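Local coordinates for protein Exo beta-1,2-glucooligosaccharide sophorohydrolase (non-reducing end) (Parabacteroides distasonis ATCC 8503, PDB 5Z06) that hydrolyses linear beta-1,2-glucan and beta-1,2-glucooligosaccharides of four or more glucose units, releasing sophorose from the non-reducing end, at residues 280-283 against 284-288; 367-370 against 371-374; 415-418 against 419-422; 496-499 against 500-503; 543-546 against 547-550. One frame throughout, in Å; residues are numbered along the deposited sequence.

In the fold
Five local contacts follow one another along the chain; none nests in or crosses another, and no two touch. Contact 1 turns the chain out of strand 275-278, the last of a four-stranded antiparallel sheet, into helix 284-297. Contact 2 leads from the loop after helix 344-360 into the short strand 371-373, which pairs with 320-322. Contact 3 is two turns of helix 414-428, packed beside helix 344-360; its centre lies about 21 Å from that of contact 2. Contacts 4 and 5, centres about 25 Å apart, both lie in the glycoamylase-like part of the chain: the former on helix 495-505, the latter a turn wedged against helices 467-475, 682-688 and 691-702.

Contact 1 of 5, residues 280-283 against 284-288; sequences YPMT and DEQLL
Thr283 and Gln286 hold each other by a reciprocal pair of bonds. The hydroxyl of Thr283 accepts from the backbone amide of Gln286, with Gln286 N 3.0 Å from Thr283 OG1 and the N-H...O angle a nearly straight 173°. In return Gln286 OE1 accepts from Thr283 N at 3.0 Å, the donor lying in the plane of the side-chain amide and on a lone pair of the oxygen. Thr283 OG1 also makes a weak bond to the same OE1. The main-chain bond from Leu287 N to Thr283 O, 2.9 Å long, opens the helix proper.

A water donates hydrogen bonds to Gln286 OE1 and Pro281 O, linking the glutamine to the incoming loop. The chi1 of Thr283, 62°, sets OG1 between the backbone N and the carbonyl carbon, where it can face the first turn. On the inner side Met282 bends at chi3 and brings CE to 3.5 Å from Gln286 CB and 4.0 Å from Leu287 CD2, while Leu287 packs onward against Leu631 and Tyr635 of helix 624-636. Farther out, the carboxylates of Asp284 and Glu285 form salt bridges with Arg632 and Arg679, respectively, and Tyr280 OH bonds to Ala200 O.

This is a capping box, with Thr283 as N-cap of helix 284-297. It satisfies the backbone N-H of Gln286, one of the first-turn amides that lack an i-4 acceptor within the helix, and the acidic residues beside it would be expected to suit the positive end of the helix dipole.

Contact 2 of 5, residues 367-370 against 371-374; sequences AVSH and FIDG
Between Ser369 and Phe371 the chain turns at His370, whose helix-like backbone angles interrupt an otherwise extended run. The rings of His370 and Phe371 form an offset stack, pointing the same way with centroids 3.7 Å apart and planes only 7° from parallel. Phe371 CE2 sits over the centre of the imidazole, 3.3 Å from His370 CG, whereas His370 CD2 covers the phenyl face toward its rim. Different first torsions bring the rings together: CG of His370 is anti to its own nitrogen (chi1 -168°), while that of Phe371 is anti to the carbonyl carbon (chi1 -58°).

At the turn Ser369 OG donates to Phe371 O, 2.7 Å away, coming from above the carbonyl plane. The same hydroxyl is hydrogen-bonded to Thr379 OG1 and lies 3.4 Å from Ile372 CG1. Val368 CB touches Ile372 CD1 more loosely, at 4.3 Å.

Phe382 and Phe383 each meet the Phe371 ring edge-to-face, and Thr323 OG1 bonds to the carbonyls of Ser369 and His370, at the point where strand 371-373 runs alongside strand 320-322. A glycerol molecule, probably from the crystallisation liquor, lies near the imidazole. With its ring flat against Phe371 and its backbone held by Thr323, the imidazole probably has little latitude to rotate, and the two bonds of the buried serine hydroxyl would likewise be expected to hold the bend leading into the strand.

Contact 3 of 5, residues 415-418 against 419-422; sequences KEKQ and IRKS
One face of the Arg420 guanidinium lies over the main chain of the preceding turn, with Glu416 O and Lys417 CA both toward the rim of the flat group. Arg420 NH2 comes 3.4 Å from Lys417 CA, and Arg420 NH1 stands 3.6 Å from Glu416 CB. A bend at chi3 (-55°) folds the chain back along the helix to reach this place. The polar ends look beyond the turn: Arg420 NH1 donates to Phe409 O and Gln411 O, whereas the carboxylate of Glu416 pairs with Arg344 and accepts from Gln411 N. Between the two residues themselves the charges stay apart, Glu416 OE2 being 4.5 Å from Arg420 NH1.

All this rides on two turns of helix 414-428, with regular i to i+4 bonds such as Lys421 N to Lys417 O at 2.8 Å. The arginine thus ties the helix to the chain just ahead of it, while Glu416 and Ser422, the latter bonded to Glu359, face helix 344-360.

Along the outer side Lys417 and Lys421 meet through their aliphatic parts, Lys421 NZ passing 3.8 Å from Lys417 CG. The two ammonium groups, Lys417 NZ and Lys421 NZ, are 4.5 Å apart on this exposed flank, a proximity that solvent would be expected to screen.

Contact 4 of 5, residues 496-499 against 500-503; sequences YAQE and YRAD
Tyr500 N donates to Tyr496 O at 2.9 Å, and Arg501 N to Ala497 O follows at 3.0 Å one residue on. Arg501 then runs back beside the same turn. Its chain, straight from CG to NE, passes over Ala497 O, with Arg501 CG 3.2 Å from that oxygen. At the far end the methyl of Ala497 supports one face of the guanidinium, Ala497 CB lying 3.6 Å from Arg501 NH1.

That group is buried and gripped by carbonyls: NE donates to Gly462 O, NH1 to Ser492 O and Lys511 O, and NH2 more weakly to Trp490 O. It thereby joins helix 495-505 to the loops at Gly462, Ser492 and Lys511 and, weakly, to the end of helix 485-490.

On another flank a chi1 of 177° carries the Tyr496 ring along the helix toward the following turn, its CE1 4.3 Å from Tyr500 CB. The ends of the two tyrosines serve different neighbours. The ring of Tyr496 makes a cation-pi contact with Lys459, whereas Tyr500 OH bonds to His458 and to a glycerol, probably from the crystallisation liquor. The arrangement is that of i to i+4 packing along an alpha-helix, here helix 495-505 within the glycoamylase-like part of the chain.

Contact 5 of 5, residues 543-546 against 547-550; sequences GLDP and HKFT
Asp545 stands between a firm turn with an apolar underside and a looser solvent flank. The firm part begins with the backbone: Lys548 N donates to Asp545 O at 2.8 Å and closes a beta turn with Pro546 and His547 at its corners. Asp545 OD1 reaches forward to the same turn and accepts a weak, Asx-turn-like bond from His547 N, 3.1 Å away. It also lies in the plane of the imidazole at its edge, 3.1 Å from His547 CD2, while the carboxylate stands almost perpendicular to the ring, at 84°. The carboxylate can reach that edge because CG is anti to the backbone nitrogen (chi1 -175°). On the buried side, Leu544 CD1 meets Phe549 CB at 4.3 Å, and both side chains sink among helices 467-475 and 691-702. Pro546 packs on Trp684. His547 lies at the border, its ring also meeting Trp684 and stacked by Phe557.

Toward solvent the fit slackens. The extended Lys548 chain crosses the other carboxylate oxygen, its CD 3.6 Å from Asp545 OD2, but Lys548 NZ stays 4.2 Å from that oxygen, beyond a salt bridge. A water fills the step, donating to Asp545 OD2 at 2.7 Å and accepting from Lys548 NZ at 2.8 Å.

One carboxylate thus serves two purposes: OD1 steadies the turn, while OD2 engages the lysine through water, and the nearby ammonium would be expected to favour the ionised form of the carboxylate.

Contact 1 of 5, residues 280-283 against 284-288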
loop_
_atom_site.group_PDB
_atom_site.type_symbol
_atom_site.label_atom_id
_atom_site.label_comp_id
_atom_site.label_asym_id
_atom_site.label_seq_id
_atom_site.Cartn_x
_atom_site.Cartn_y
_atom_site.Cartn_z
ATOM N N TYR A 280 8.859 -24.778 6.774
ATOM C CA TYR A 280 8.745 -25.543 8.010
ATOM C C TYR A 280 7.512 -25.049 8.749
ATOM O O TYR A 280 7.103 -23.902 8.553
ATOM C CB TYR A 280 9.995 -25.344 8.886
ATOM C CG TYR A 280 10.374 -23.887 8.970
ATOM C CD1 TYR A 280 11.146 -23.307 7.977
ATOM C CD2 TYR A 280 9.925 -23.081 10.001
ATOM C CE1 TYR A 280 11.474 -21.973 8.014
ATOM C CE2 TYR A 280 10.250 -21.743 10.050
ATOM C CZ TYR A 280 11.021 -21.187 9.054
ATOM O OH TYR A 280 11.349 -19.851 9.079
ATOM N N PRO A 281 6.934 -25.901 9.622
ATOM C CA PRO A 281 5.799 -25.436 10.405
ATOM C C PRO A 281 6.187 -24.300 11.331
ATOM O O PRO A 281 7.279 -24.302 11.914
ATOM C CB PRO A 281 5.344 -26.665 11.198
ATOM C CG PRO A 281 6.309 -27.746 10.890
ATOM C CD PRO A 281 7.343 -27.272 9.942
ATOM N N MET A 282 5.282 -23.335 11.455
ATOM C CA MET A 282 5.510 -22.165 12.273
ATOM C C MET A 282 4.466 -22.056 13.373
ATOM O O MET A 282 3.286 -22.285 13.174
ATOM C CB MET A 282 5.531 -20.917 11.395
ATOM C CG MET A 282 6.825 -20.738 10.628
ATOM S SD MET A 282 6.796 -19.366 9.460
ATOM C CE MET A 282 6.829 -17.982 10.580
ATOM N N THR A 283 4.944 -21.725 14.557
ATOM C CA THR A 283 4.089 -21.367 15.660
ATOM C C THR A 283 3.554 -19.948 15.403
ATOM O O THR A 283 4.035 -19.216 14.523
ATOM C CB THR A 283 4.896 -21.289 16.975
ATOM O OG1 THR A 283 5.879 -20.254 16.813
ATOM C CG2 THR A 283 5.555 -22.671 17.365
ATOM N N ASP A 284 2.594 -19.558 16.220
ATOM C CA ASP A 284 2.093 -18.191 16.191
ATOM C C ASP A 284 3.194 -17.183 16.463
ATOM O O ASP A 284 3.205 -16.118 15.851
ATOM C CB ASP A 284 0.997 -18.000 17.212
ATOM C CG ASP A 284 -0.278 -18.725 16.848
ATOM O OD1 ASP A 284 -0.450 -19.120 15.665
ATOM O OD2 ASP A 284 -1.114 -18.889 17.776
ATOM N N GLU A 285 4.109 -17.517 17.377
ATOM C CA GLU A 285 5.232 -16.639 17.705
ATOM C C GLU A 285 6.068 -16.377 16.469
ATOM O O GLU A 285 6.383 -15.237 16.166
ATOM C CB GLU A 285 6.115 -17.228 18.818
ATOM C CG GLU A 285 5.471 -17.180 20.202
ATOM C CD GLU A 285 5.352 -15.773 20.735
ATOM O OE1 GLU A 285 6.401 -15.126 20.945
ATOM O OE2 GLU A 285 4.205 -15.306 20.937
ATOM N N GLN A 286 6.410 -17.445 15.761
ATOM C CA GLN A 286 7.148 -17.335 14.508
ATOM C C GLN A 286 6.378 -16.543 13.479
ATOM O O GLN A 286 6.965 -15.727 12.738
ATOM C CB GLN A 286 7.525 -18.729 13.980
ATOM C CG GLN A 286 8.621 -19.394 14.814
ATOM C CD GLN A 286 8.865 -20.849 14.432
ATOM O OE1 GLN A 286 7.953 -21.667 14.480
ATOM N NE2 GLN A 286 10.107 -21.176 14.065
ATOM N N LEU A 287 5.068 -16.769 13.415
ATOM C CA LEU A 287 4.236 -15.976 12.510
ATOM C C LEU A 287 4.264 -14.485 12.840
ATOM O O LEU A 287 4.401 -13.669 11.955
ATOM C CB LEU A 287 2.813 -16.476 12.492
ATOM C CG LEU A 287 2.595 -17.818 11.800
ATOM C CD1 LEU A 287 1.153 -18.238 12.081
ATOM C CD2 LEU A 287 2.889 -17.765 10.310
ATOM N N LEU A 288 4.156 -14.147 14.119
ATOM C CA LEU A 288 4.290 -12.768 14.547
ATOM C C LEU A 288 5.612 -12.179 14.125
ATOM O O LEU A 288 5.629 -11.085 13.594
ATOM C CB LEU A 288 4.121 -12.643 16.062
ATOM C CG LEU A 288 2.712 -12.950 16.562
ATOM C CD1 LEU A 288 2.705 -13.035 18.080
ATOM C CD2 LEU A 288 1.700 -11.939 16.025
HETATM O O HOH W 1 8.171 -24.144 15.045
#

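Contact 2 of 5, residues 367-370 against 371-374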
loop_
_atom_site.group_PDB
_atom_site.type_symbol
_atom_site.label_atom_id
_atom_site.label_comp_id
_atom_site.label_asym_id
_atom_site.label_seq_id
_atom_site.Cartn_x
_atom_site.Cartn_y
_atom_site.Cartn_z
ATOM N N ALA A 367 6.270 22.441 12.067
ATOM C CA ALA A 367 5.617 21.220 11.632
ATOM C C ALA A 367 6.178 20.834 10.294
ATOM O O ALA A 367 6.804 21.646 9.602
ATOM C CB ALA A 367 4.106 21.416 11.540
ATOM N N VAL A 368 5.932 19.587 9.913
ATOM C CA VAL A 368 6.321 19.116 8.599
ATOM C C VAL A 368 5.086 18.969 7.747
ATOM O O VAL A 368 3.956 18.874 8.239
ATOM C CB VAL A 368 7.099 17.769 8.635
ATOM C CG1 VAL A 368 8.432 17.927 9.330
ATOM C CG2 VAL A 368 6.287 16.645 9.284
ATOM N N SER A 369 5.317 18.943 6.449
ATOM C CA SER A 369 4.289 18.576 5.500
ATOM C C SER A 369 4.067 17.062 5.508
ATOM O O SER A 369 4.867 16.290 6.035
ATOM C CB SER A 369 4.719 18.983 4.098
ATOM O OG SER A 369 5.945 18.376 3.757
ATOM N N HIS A 370 2.971 16.670 4.883
ATOM C CA HIS A 370 2.606 15.291 4.727
ATOM C C HIS A 370 3.656 14.579 3.900
ATOM O O HIS A 370 4.096 13.496 4.248
ATOM C CB HIS A 370 1.276 15.217 3.996
ATOM C CG HIS A 370 0.642 13.869 4.002
ATOM N ND1 HIS A 370 -0.721 13.719 3.877
ATOM C CD2 HIS A 370 1.155 12.619 4.113
ATOM C CE1 HIS A 370 -1.016 12.431 3.897
ATOM N NE2 HIS A 370 0.099 11.740 4.055
ATOM N N PHE A 371 4.013 15.202 2.784
ATOM C CA PHE A 371 4.927 14.615 1.846
ATOM C C PHE A 371 6.141 15.484 1.680
ATOM O O PHE A 371 6.036 16.713 1.603
ATOM C CB PHE A 371 4.230 14.418 0.540
ATOM C CG PHE A 371 3.032 13.557 0.656
ATOM C CD1 PHE A 371 3.178 12.183 0.824
ATOM C CD2 PHE A 371 1.753 14.101 0.616
ATOM C CE1 PHE A 371 2.063 11.363 0.942
ATOM C CE2 PHE A 371 0.639 13.290 0.712
ATOM C CZ PHE A 371 0.792 11.908 0.864
ATOM N N ILE A 372 7.293 14.829 1.666
ATOM C CA ILE A 372 8.558 15.477 1.433
ATOM C C ILE A 372 9.321 14.660 0.397
ATOM O O ILE A 372 9.228 13.423 0.352
ATOM C CB ILE A 372 9.374 15.580 2.719
ATOM C CG1 ILE A 372 8.490 16.051 3.887
ATOM C CG2 ILE A 372 10.560 16.509 2.498
ATOM C CD1 ILE A 372 9.171 16.048 5.253
ATOM N N ASP A 373 10.070 15.356 -0.438
ATOM C CA ASP A 373 10.955 14.702 -1.370
ATOM C C ASP A 373 12.188 14.362 -0.549
ATOM O O ASP A 373 12.892 15.247 -0.074
ATOM C CB ASP A 373 11.253 15.609 -2.580
ATOM C CG ASP A 373 12.112 14.939 -3.628
ATOM O OD1 ASP A 373 13.042 14.185 -3.281
ATOM O OD2 ASP A 373 11.877 15.189 -4.816
ATOM N N GLY A 374 12.423 13.063 -0.381
ATOM C CA GLY A 374 13.517 12.553 0.427
ATOM C C GLY A 374 14.895 12.950 -0.046
ATOM O O GLY A 374 15.818 12.976 0.731
#

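Contact 3 of 5, residues 415-418 against 419-422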
loop_
_atom_site.group_PDB
_atom_site.type_symbol
_atom_site.label_atom_id
_atom_site.label_comp_id
_atom_site.label_asym_id
_atom_site.label_seq_id
_atom_site.Cartn_x
_atom_site.Cartn_y
_atom_site.Cartn_z
ATOM N N LYS A 415 26.593 9.282 19.142
ATOM C CA LYS A 415 25.573 9.116 18.113
ATOM C C LYS A 415 24.161 9.170 18.662
ATOM O O LYS A 415 23.298 9.833 18.087
ATOM C CB LYS A 415 25.782 7.819 17.331
ATOM C CG LYS A 415 26.931 7.922 16.357
ATOM C CD LYS A 415 27.038 6.670 15.494
ATOM C CE LYS A 415 28.032 6.882 14.359
ATOM N NZ LYS A 415 29.439 7.019 14.792
ATOM N N GLU A 416 23.917 8.456 19.754
ATOM C CA GLU A 416 22.591 8.463 20.349
ATOM C C GLU A 416 22.295 9.809 21.014
ATOM O O GLU A 416 21.179 10.292 20.943
ATOM C CB GLU A 416 22.411 7.278 21.283
ATOM C CG GLU A 416 22.522 5.982 20.490
ATOM C CD GLU A 416 21.966 4.788 21.185
ATOM O OE1 GLU A 416 22.362 3.674 20.791
ATOM O OE2 GLU A 416 21.159 4.937 22.126
ATOM N N LYS A 417 23.310 10.414 21.614
ATOM C CA LYS A 417 23.233 11.795 22.069
ATOM C C LYS A 417 22.791 12.735 20.934
ATOM O O LYS A 417 21.888 13.553 21.139
ATOM C CB LYS A 417 24.576 12.227 22.645
ATOM C CG LYS A 417 24.689 13.677 23.074
ATOM C CD LYS A 417 24.111 13.930 24.460
ATOM C CE LYS A 417 24.274 15.389 24.879
ATOM N NZ LYS A 417 25.675 15.899 24.752
ATOM N N GLN A 418 23.399 12.601 19.751
ATOM C CA GLN A 418 23.038 13.422 18.587
ATOM C C GLN A 418 21.594 13.161 18.092
ATOM O O GLN A 418 20.857 14.096 17.760
ATOM C CB GLN A 418 24.012 13.187 17.459
ATOM C CG GLN A 418 23.889 14.190 16.337
ATOM C CD GLN A 418 24.728 13.818 15.129
ATOM O OE1 GLN A 418 25.883 13.370 15.264
ATOM N NE2 GLN A 418 24.157 14.008 13.932
ATOM N N ILE A 419 21.214 11.887 18.031
ATOM C CA ILE A 419 19.821 11.507 17.729
ATOM C C ILE A 419 18.881 12.233 18.697
ATOM O O ILE A 419 17.949 12.898 18.261
ATOM C CB ILE A 419 19.615 9.965 17.782
ATOM C CG1 ILE A 419 20.311 9.320 16.565
ATOM C CG2 ILE A 419 18.124 9.602 17.817
ATOM C CD1 ILE A 419 20.531 7.827 16.659
ATOM N N ARG A 420 19.152 12.103 19.993
ATOM C CA ARG A 420 18.331 12.698 21.032
ATOM C C ARG A 420 18.283 14.218 20.930
ATOM O O ARG A 420 17.184 14.779 20.908
ATOM C CB ARG A 420 18.794 12.278 22.417
ATOM C CG ARG A 420 18.493 10.829 22.756
ATOM C CD ARG A 420 18.694 10.582 24.243
ATOM N NE ARG A 420 20.029 10.961 24.708
ATOM C CZ ARG A 420 21.113 10.178 24.648
ATOM N NH1 ARG A 420 21.063 8.941 24.131
ATOM N NH2 ARG A 420 22.268 10.638 25.096
ATOM N N LYS A 421 19.465 14.849 20.831
ATOM C CA LYS A 421 19.606 16.292 20.633
ATOM C C LYS A 421 18.711 16.783 19.499
ATOM O O LYS A 421 17.952 17.746 19.635
ATOM C CB LYS A 421 21.059 16.678 20.300
ATOM C CG LYS A 421 21.942 17.102 21.485
ATOM C CD LYS A 421 23.189 17.928 21.076
ATOM C CE LYS A 421 24.547 17.235 21.319
ATOM N NZ LYS A 421 24.991 16.238 20.275
ATOM N N SER A 422 18.845 16.116 18.364
ATOM C CA SER A 422 18.167 16.506 17.160
ATOM C C SER A 422 16.655 16.404 17.310
ATOM O O SER A 422 15.926 17.341 17.013
ATOM C CB SER A 422 18.642 15.630 16.022
ATOM O OG SER A 422 17.909 15.914 14.861
#

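Contact 4 of 5, residues 496-499 against 500-503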
loop_
_atom_site.group_PDB
_atom_site.type_symbol
_atom_site.label_atom_id
_atom_site.label_comp_id
_atom_site.label_asym_id
_atom_site.label_seq_id
_atom_site.Cartn_x
_atom_site.Cartn_y
_atom_site.Cartn_z
ATOM N N TYR A 496 -21.031 22.800 15.281
ATOM C CA TYR A 496 -20.214 22.619 14.099
ATOM C C TYR A 496 -19.527 21.245 14.149
ATOM O O TYR A 496 -19.464 20.551 13.134
ATOM C CB TYR A 496 -19.156 23.730 13.959
ATOM C CG TYR A 496 -18.270 23.499 12.758
ATOM C CD1 TYR A 496 -17.178 22.628 12.835
ATOM C CD2 TYR A 496 -18.546 24.096 11.533
ATOM C CE1 TYR A 496 -16.388 22.362 11.737
ATOM C CE2 TYR A 496 -17.735 23.853 10.430
ATOM C CZ TYR A 496 -16.659 22.973 10.546
ATOM O OH TYR A 496 -15.844 22.691 9.480
ATOM N N ALA A 497 -19.003 20.872 15.313
ATOM C CA ALA A 497 -18.255 19.608 15.461
ATOM C C ALA A 497 -19.206 18.429 15.360
ATOM O O ALA A 497 -18.846 17.373 14.837
ATOM C CB ALA A 497 -17.495 19.562 16.779
ATOM N N GLN A 498 -20.421 18.624 15.866
ATOM C CA GLN A 498 -21.479 17.629 15.720
ATOM C C GLN A 498 -21.785 17.397 14.254
ATOM O O GLN A 498 -21.811 16.251 13.805
ATOM C CB GLN A 498 -22.741 18.054 16.471
ATOM C CG GLN A 498 -22.590 18.064 17.986
ATOM C CD GLN A 498 -23.780 18.686 18.678
ATOM O OE1 GLN A 498 -24.924 18.472 18.273
ATOM N NE2 GLN A 498 -23.521 19.438 19.744
ATOM N N GLU A 499 -21.993 18.485 13.521
ATOM C CA GLU A 499 -22.239 18.419 12.079
ATOM C C GLU A 499 -21.074 17.789 11.300
ATOM O O GLU A 499 -21.287 17.025 10.374
ATOM C CB GLU A 499 -22.545 19.807 11.515
ATOM C CG GLU A 499 -23.928 20.324 11.896
ATOM C CD GLU A 499 -24.212 21.749 11.406
ATOM O OE1 GLU A 499 -23.307 22.434 10.886
ATOM O OE2 GLU A 499 -25.364 22.198 11.553
ATOM N N TYR A 500 -19.854 18.122 11.676
ATOM C CA TYR A 500 -18.662 17.538 11.061
ATOM C C TYR A 500 -18.648 16.021 11.208
ATOM O O TYR A 500 -18.393 15.300 10.244
ATOM C CB TYR A 500 -17.421 18.154 11.686
ATOM C CG TYR A 500 -16.135 17.570 11.203
ATOM C CD1 TYR A 500 -15.604 16.429 11.817
ATOM C CD2 TYR A 500 -15.438 18.147 10.153
ATOM C CE1 TYR A 500 -14.418 15.878 11.393
ATOM C CE2 TYR A 500 -14.242 17.594 9.718
ATOM C CZ TYR A 500 -13.735 16.464 10.356
ATOM O OH TYR A 500 -12.554 15.880 9.948
ATOM N N ARG A 501 -18.938 15.556 12.420
ATOM C CA ARG A 501 -19.017 14.139 12.705
ATOM C C ARG A 501 -20.087 13.454 11.895
ATOM O O ARG A 501 -19.815 12.443 11.232
ATOM C CB ARG A 501 -19.250 13.910 14.174
ATOM C CG ARG A 501 -18.026 14.278 15.002
ATOM C CD ARG A 501 -18.390 14.311 16.453
ATOM N NE ARG A 501 -17.309 14.847 17.271
ATOM C CZ ARG A 501 -17.381 15.855 18.142
ATOM N NH1 ARG A 501 -18.521 16.495 18.393
ATOM N NH2 ARG A 501 -16.272 16.210 18.795
ATOM N N ALA A 502 -21.289 14.026 11.913
ATOM C CA ALA A 502 -22.398 13.445 11.180
ATOM C C ALA A 502 -22.119 13.491 9.683
ATOM O O ALA A 502 -22.462 12.547 8.990
ATOM C CB ALA A 502 -23.733 14.117 11.540
ATOM N N ASP A 503 -21.444 14.543 9.200
ATOM C CA ASP A 503 -21.120 14.671 7.776
ATOM C C ASP A 503 -20.285 13.520 7.233
ATOM O O ASP A 503 -20.573 13.022 6.140
ATOM C CB ASP A 503 -20.396 15.988 7.468
ATOM C CG ASP A 503 -21.323 17.212 7.491
ATOM O OD1 ASP A 503 -22.568 17.067 7.640
ATOM O OD2 ASP A 503 -20.794 18.348 7.366
#

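Contact 5 of 5, residues 543-546 against 547-550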
loop_
_atom_site.group_PDB
_atom_site.type_symbol
_atom_site.label_atom_id
_atom_site.label_comp_id
_atom_site.label_asym_id
_atom_site.label_seq_id
_atom_site.Cartn_x
_atom_site.Cartn_y
_atom_site.Cartn_z
ATOM N N GLY A 543 2.115 4.824 20.026
ATOM C CA GLY A 543 3.001 5.319 21.087
ATOM C C GLY A 543 2.177 5.634 22.308
ATOM O O GLY A 543 2.419 5.104 23.366
ATOM N N LEU A 544 1.175 6.482 22.144
ATOM C CA LEU A 544 0.213 6.695 23.176
ATOM C C LEU A 544 -0.428 5.371 23.539
ATOM O O LEU A 544 -1.081 4.728 22.716
ATOM C CB LEU A 544 -0.868 7.683 22.747
ATOM C CG LEU A 544 -1.925 7.963 23.819
ATOM C CD1 LEU A 544 -1.328 8.500 25.123
ATOM C CD2 LEU A 544 -2.959 8.925 23.260
ATOM N N ASP A 545 -0.229 4.980 24.784
ATOM C CA ASP A 545 -0.738 3.725 25.286
ATOM C C ASP A 545 -2.172 3.969 25.700
ATOM O O ASP A 545 -2.396 4.665 26.682
ATOM C CB ASP A 545 0.101 3.261 26.477
ATOM C CG ASP A 545 -0.304 1.894 26.984
ATOM O OD1 ASP A 545 -1.409 1.455 26.661
ATOM O OD2 ASP A 545 0.489 1.255 27.705
ATOM N N PRO A 546 -3.143 3.413 24.963
ATOM C CA PRO A 546 -4.533 3.727 25.247
ATOM C C PRO A 546 -5.045 3.162 26.590
ATOM O O PRO A 546 -6.060 3.650 27.106
ATOM C CB PRO A 546 -5.284 3.098 24.058
ATOM C CG PRO A 546 -4.437 1.968 23.631
ATOM C CD PRO A 546 -3.020 2.419 23.878
ATOM N N HIS A 547 -4.359 2.149 27.123
ATOM C CA HIS A 547 -4.552 1.682 28.497
ATOM C C HIS A 547 -4.315 2.818 29.492
ATOM O O HIS A 547 -4.853 2.791 30.576
ATOM C CB HIS A 547 -3.542 0.589 28.901
ATOM C CG HIS A 547 -3.634 -0.700 28.130
ATOM N ND1 HIS A 547 -4.543 -1.688 28.440
ATOM C CD2 HIS A 547 -2.871 -1.200 27.123
ATOM C CE1 HIS A 547 -4.364 -2.724 27.637
ATOM N NE2 HIS A 547 -3.366 -2.448 26.817
ATOM N N LYS A 548 -3.456 3.774 29.156
ATOM C CA LYS A 548 -2.983 4.761 30.121
ATOM C C LYS A 548 -3.458 6.135 29.776
ATOM O O LYS A 548 -2.855 7.122 30.187
ATOM C CB LYS A 548 -1.462 4.738 30.194
ATOM C CG LYS A 548 -0.910 3.402 30.669
ATOM C CD LYS A 548 0.596 3.431 30.547
ATOM C CE LYS A 548 1.264 2.207 31.147
ATOM N NZ LYS A 548 2.738 2.433 31.025
ATOM N N PHE A 549 -4.541 6.207 29.015
ATOM C CA PHE A 549 -5.194 7.456 28.820
ATOM C C PHE A 549 -6.667 7.249 28.941
ATOM O O PHE A 549 -7.263 6.412 28.240
ATOM C CB PHE A 549 -4.875 8.118 27.503
ATOM C CG PHE A 549 -5.612 9.398 27.331
ATOM C CD1 PHE A 549 -5.409 10.439 28.230
ATOM C CD2 PHE A 549 -6.535 9.556 26.325
ATOM C CE1 PHE A 549 -6.112 11.627 28.119
ATOM C CE2 PHE A 549 -7.240 10.739 26.204
ATOM C CZ PHE A 549 -7.035 11.777 27.106
ATOM N N THR A 550 -7.223 8.040 29.847
ATOM C CA THR A 550 -8.614 8.041 30.175
ATOM C C THR A 550 -9.011 9.481 30.281
ATOM O O THR A 550 -8.421 10.218 31.041
ATOM C CB THR A 550 -8.798 7.328 31.517
ATOM O OG1 THR A 550 -8.138 6.072 31.439
ATOM C CG2 THR A 550 -10.253 7.107 31.835
HETATM O O HOH W 2 2.950 2.073 28.302
#